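Local coordinates for peptidoglycan-N-acetylglucosamine deacetylase BC_1960 (Bacillus cereus, PDB 4L1G), which catalyses the zinc-dependent removal of acetyl groups from N-acetylglucosamine residues of peptidoglycan and also acts on soluble chitin substrates, at residues N178-A183 and F188-W193. Numbering follows the deposited sequence.
Sequences NQLKWA and FMIVQW
F188 opens the second segment by giving its backbone N to A183 O, at 2.8 Å. The N-H...O angle is 155°. This bond ties the last turn of helix 177-185 to the residue just before strand 189-191. F188 CB lies 4.0 Å from A183 CB. F188 CG sits anti to the carbonyl carbon, beside the backbone N (chi1 -75°), and A183 O lies in plane at the ring edge. F188 CE2 meets W182 CZ3 loosely, at 4.3 Å. On W182, R147 forms a cation-pi contact. I190 points toward the helix. Its CG1 sits anti to the carbonyl carbon, chi1 -66°, and the extended chain carries I190 CD1 to L180 CD1, 3.6 Å away. A183 CB lies 4.1 Å from I190 CD1. Strand 189-191 is the middle of a parallel three-stranded sheet, between 64-65 and 167-168. Helix 177-185 packs on the strand that follows it, and the short turn between them, in the NodB homology region, is spanned by the A183-F188 bond. The chemistry is one backbone hydrogen bond beside a small, buried apolar patch, which implies that no charged side chain joins the two segments directly.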
loop_
_atom_site.group_PDB
_atom_site.type_symbol
_atom_site.label_atom_id
_atom_site.label_comp_id
_atom_site.label_asym_id
_atom_site.label_seq_id
_atom_site.Cartn_x
_atom_site.Cartn_y
_atom_site.Cartn_z
ATOM N N ASN A 178 -12.198 14.402 9.941
ATOM C CA ASN A 178 -11.518 14.627 11.212
ATOM C C ASN A 178 -10.399 13.624 11.449
ATOM O O ASN A 178 -9.389 13.940 12.076
ATOM C CB ASN A 178 -12.512 14.605 12.375
ATOM C CG ASN A 178 -13.344 15.868 12.450
ATOM O OD1 ASN A 178 -12.910 16.935 12.012
ATOM N ND2 ASN A 178 -14.546 15.757 13.006
ATOM N N GLN A 179 -10.589 12.411 10.942
ATOM C CA GLN A 179 -9.562 11.384 11.015
ATOM C C GLN A 179 -8.385 11.784 10.141
ATOM O O GLN A 179 -7.227 11.642 10.530
ATOM C CB GLN A 179 -10.127 10.041 10.555
ATOM C CG GLN A 179 -11.244 9.503 11.437
ATOM C CD GLN A 179 -11.915 8.283 10.837
ATOM O OE1 GLN A 179 -11.782 8.015 9.646
ATOM N NE2 GLN A 179 -12.639 7.536 11.664
ATOM N N LEU A 180 -8.697 12.294 8.956
ATOM C CA LEU A 180 -7.682 12.746 8.017
ATOM C C LEU A 180 -6.978 13.986 8.557
ATOM O O LEU A 180 -5.771 14.156 8.378
ATOM C CB LEU A 180 -8.325 13.036 6.662
ATOM C CG LEU A 180 -7.429 13.456 5.498
ATOM C CD1 LEU A 180 -6.273 12.482 5.319
ATOM C CD2 LEU A 180 -8.256 13.548 4.226
ATOM N N LYS A 181 -7.740 14.844 9.227
ATOM C CA LYS A 181 -7.195 16.058 9.827
ATOM C C LYS A 181 -6.196 15.727 10.932
ATOM O O LYS A 181 -5.121 16.322 11.002
ATOM C CB LYS A 181 -8.325 16.934 10.372
ATOM C CG LYS A 181 -7.862 18.173 11.121
ATOM C CD LYS A 181 -9.050 19.044 11.504
ATOM C CE LYS A 181 -8.649 20.169 12.447
ATOM N NZ LYS A 181 -8.224 19.668 13.789
ATOM N N TRP A 182 -6.556 14.775 11.788
ATOM C CA TRP A 182 -5.664 14.326 12.853
ATOM C C TRP A 182 -4.376 13.727 12.291
ATOM O O TRP A 182 -3.285 14.028 12.772
ATOM C CB TRP A 182 -6.369 13.311 13.756
ATOM C CG TRP A 182 -5.504 12.791 14.869
ATOM C CD1 TRP A 182 -5.254 13.399 16.067
ATOM C CD2 TRP A 182 -4.779 11.554 14.888
ATOM N NE1 TRP A 182 -4.415 12.619 16.829
ATOM C CE2 TRP A 182 -4.113 11.480 16.130
ATOM C CE3 TRP A 182 -4.628 10.505 13.977
ATOM C CZ2 TRP A 182 -3.308 10.398 16.482
ATOM C CZ3 TRP A 182 -3.830 9.429 14.329
ATOM C CH2 TRP A 182 -3.180 9.385 15.571
ATOM N N ALA A 183 -4.510 12.886 11.270
ATOM C CA ALA A 183 -3.356 12.245 10.643
ATOM C C ALA A 183 -2.391 13.264 10.039
ATOM O O ALA A 183 -1.171 13.136 10.175
ATOM C CB ALA A 183 -3.812 11.258 9.582
ATOM N N PHE A 188 1.433 12.316 9.364
ATOM C CA PHE A 188 1.186 11.166 8.502
ATOM C C PHE A 188 0.849 11.650 7.098
ATOM O O PHE A 188 0.517 12.820 6.897
ATOM C CB PHE A 188 -0.002 10.341 9.006
ATOM C CG PHE A 188 0.295 9.497 10.214
ATOM C CD1 PHE A 188 1.018 8.322 10.095
ATOM C CD2 PHE A 188 -0.182 9.864 11.462
ATOM C CE1 PHE A 188 1.277 7.534 11.206
ATOM C CE2 PHE A 188 0.074 9.084 12.576
ATOM C CZ PHE A 188 0.805 7.915 12.446
ATOM N N MET A 189 0.933 10.749 6.127
ATOM C CA MET A 189 0.309 10.988 4.831
ATOM C C MET A 189 -0.565 9.802 4.459
ATOM O O MET A 189 -0.160 8.650 4.597
ATOM C CB MET A 189 1.332 11.261 3.725
ATOM C CG MET A 189 0.660 11.557 2.388
ATOM S SD MET A 189 1.737 12.155 1.078
ATOM C CE MET A 189 0.529 12.533 -0.191
ATOM N N ILE A 190 -1.773 10.089 3.994
ATOM C CA ILE A 190 -2.699 9.037 3.612
ATOM C C ILE A 190 -2.769 8.909 2.098
ATOM O O ILE A 190 -3.044 9.877 1.393
ATOM C CB ILE A 190 -4.097 9.286 4.198
ATOM C CG1 ILE A 190 -4.039 9.167 5.725
ATOM C CG2 ILE A 190 -5.107 8.317 3.605
ATOM C CD1 ILE A 190 -5.385 9.131 6.395
ATOM N N VAL A 191 -2.495 7.709 1.598
ATOM C CA VAL A 191 -2.554 7.470 0.163
ATOM C C VAL A 191 -3.542 6.363 -0.164
ATOM O O VAL A 191 -3.450 5.256 0.370
ATOM C CB VAL A 191 -1.169 7.124 -0.423
ATOM C CG1 VAL A 191 -1.291 6.763 -1.898
ATOM C CG2 VAL A 191 -0.206 8.288 -0.231
ATOM N N GLN A 192 -4.498 6.675 -1.030
ATOM C CA GLN A 192 -5.443 5.680 -1.509
ATOM C C GLN A 192 -4.831 4.969 -2.709
ATOM O O GLN A 192 -3.707 4.473 -2.637
ATOM C CB GLN A 192 -6.770 6.339 -1.895
ATOM C CG GLN A 192 -7.400 7.186 -0.794
ATOM C CD GLN A 192 -8.134 6.361 0.251
ATOM O OE1 GLN A 192 -7.929 5.153 0.368
ATOM N NE2 GLN A 192 -9.006 7.016 1.013
ATOM N N TRP A 193 -5.567 4.931 -3.814
ATOM C CA TRP A 193 -5.078 4.302 -5.035
ATOM C C TRP A 193 -5.835 4.834 -6.247
ATOM O O TRP A 193 -6.856 5.506 -6.100
ATOM C CB TRP A 193 -5.198 2.776 -4.946
ATOM C CG TRP A 193 -6.601 2.285 -4.733
ATOM C CD1 TRP A 193 -7.504 1.936 -5.698
ATOM C CD2 TRP A 193 -7.261 2.082 -3.475
ATOM N NE1 TRP A 193 -8.683 1.532 -5.119
ATOM C CE2 TRP A 193 -8.561 1.612 -3.756
ATOM C CE3 TRP A 193 -6.880 2.256 -2.140
ATOM C CZ2 TRP A 193 -9.483 1.313 -2.752
ATOM C CZ3 TRP A 193 -7.798 1.958 -1.139
ATOM C CH2 TRP A 193 -9.084 1.491 -1.453
#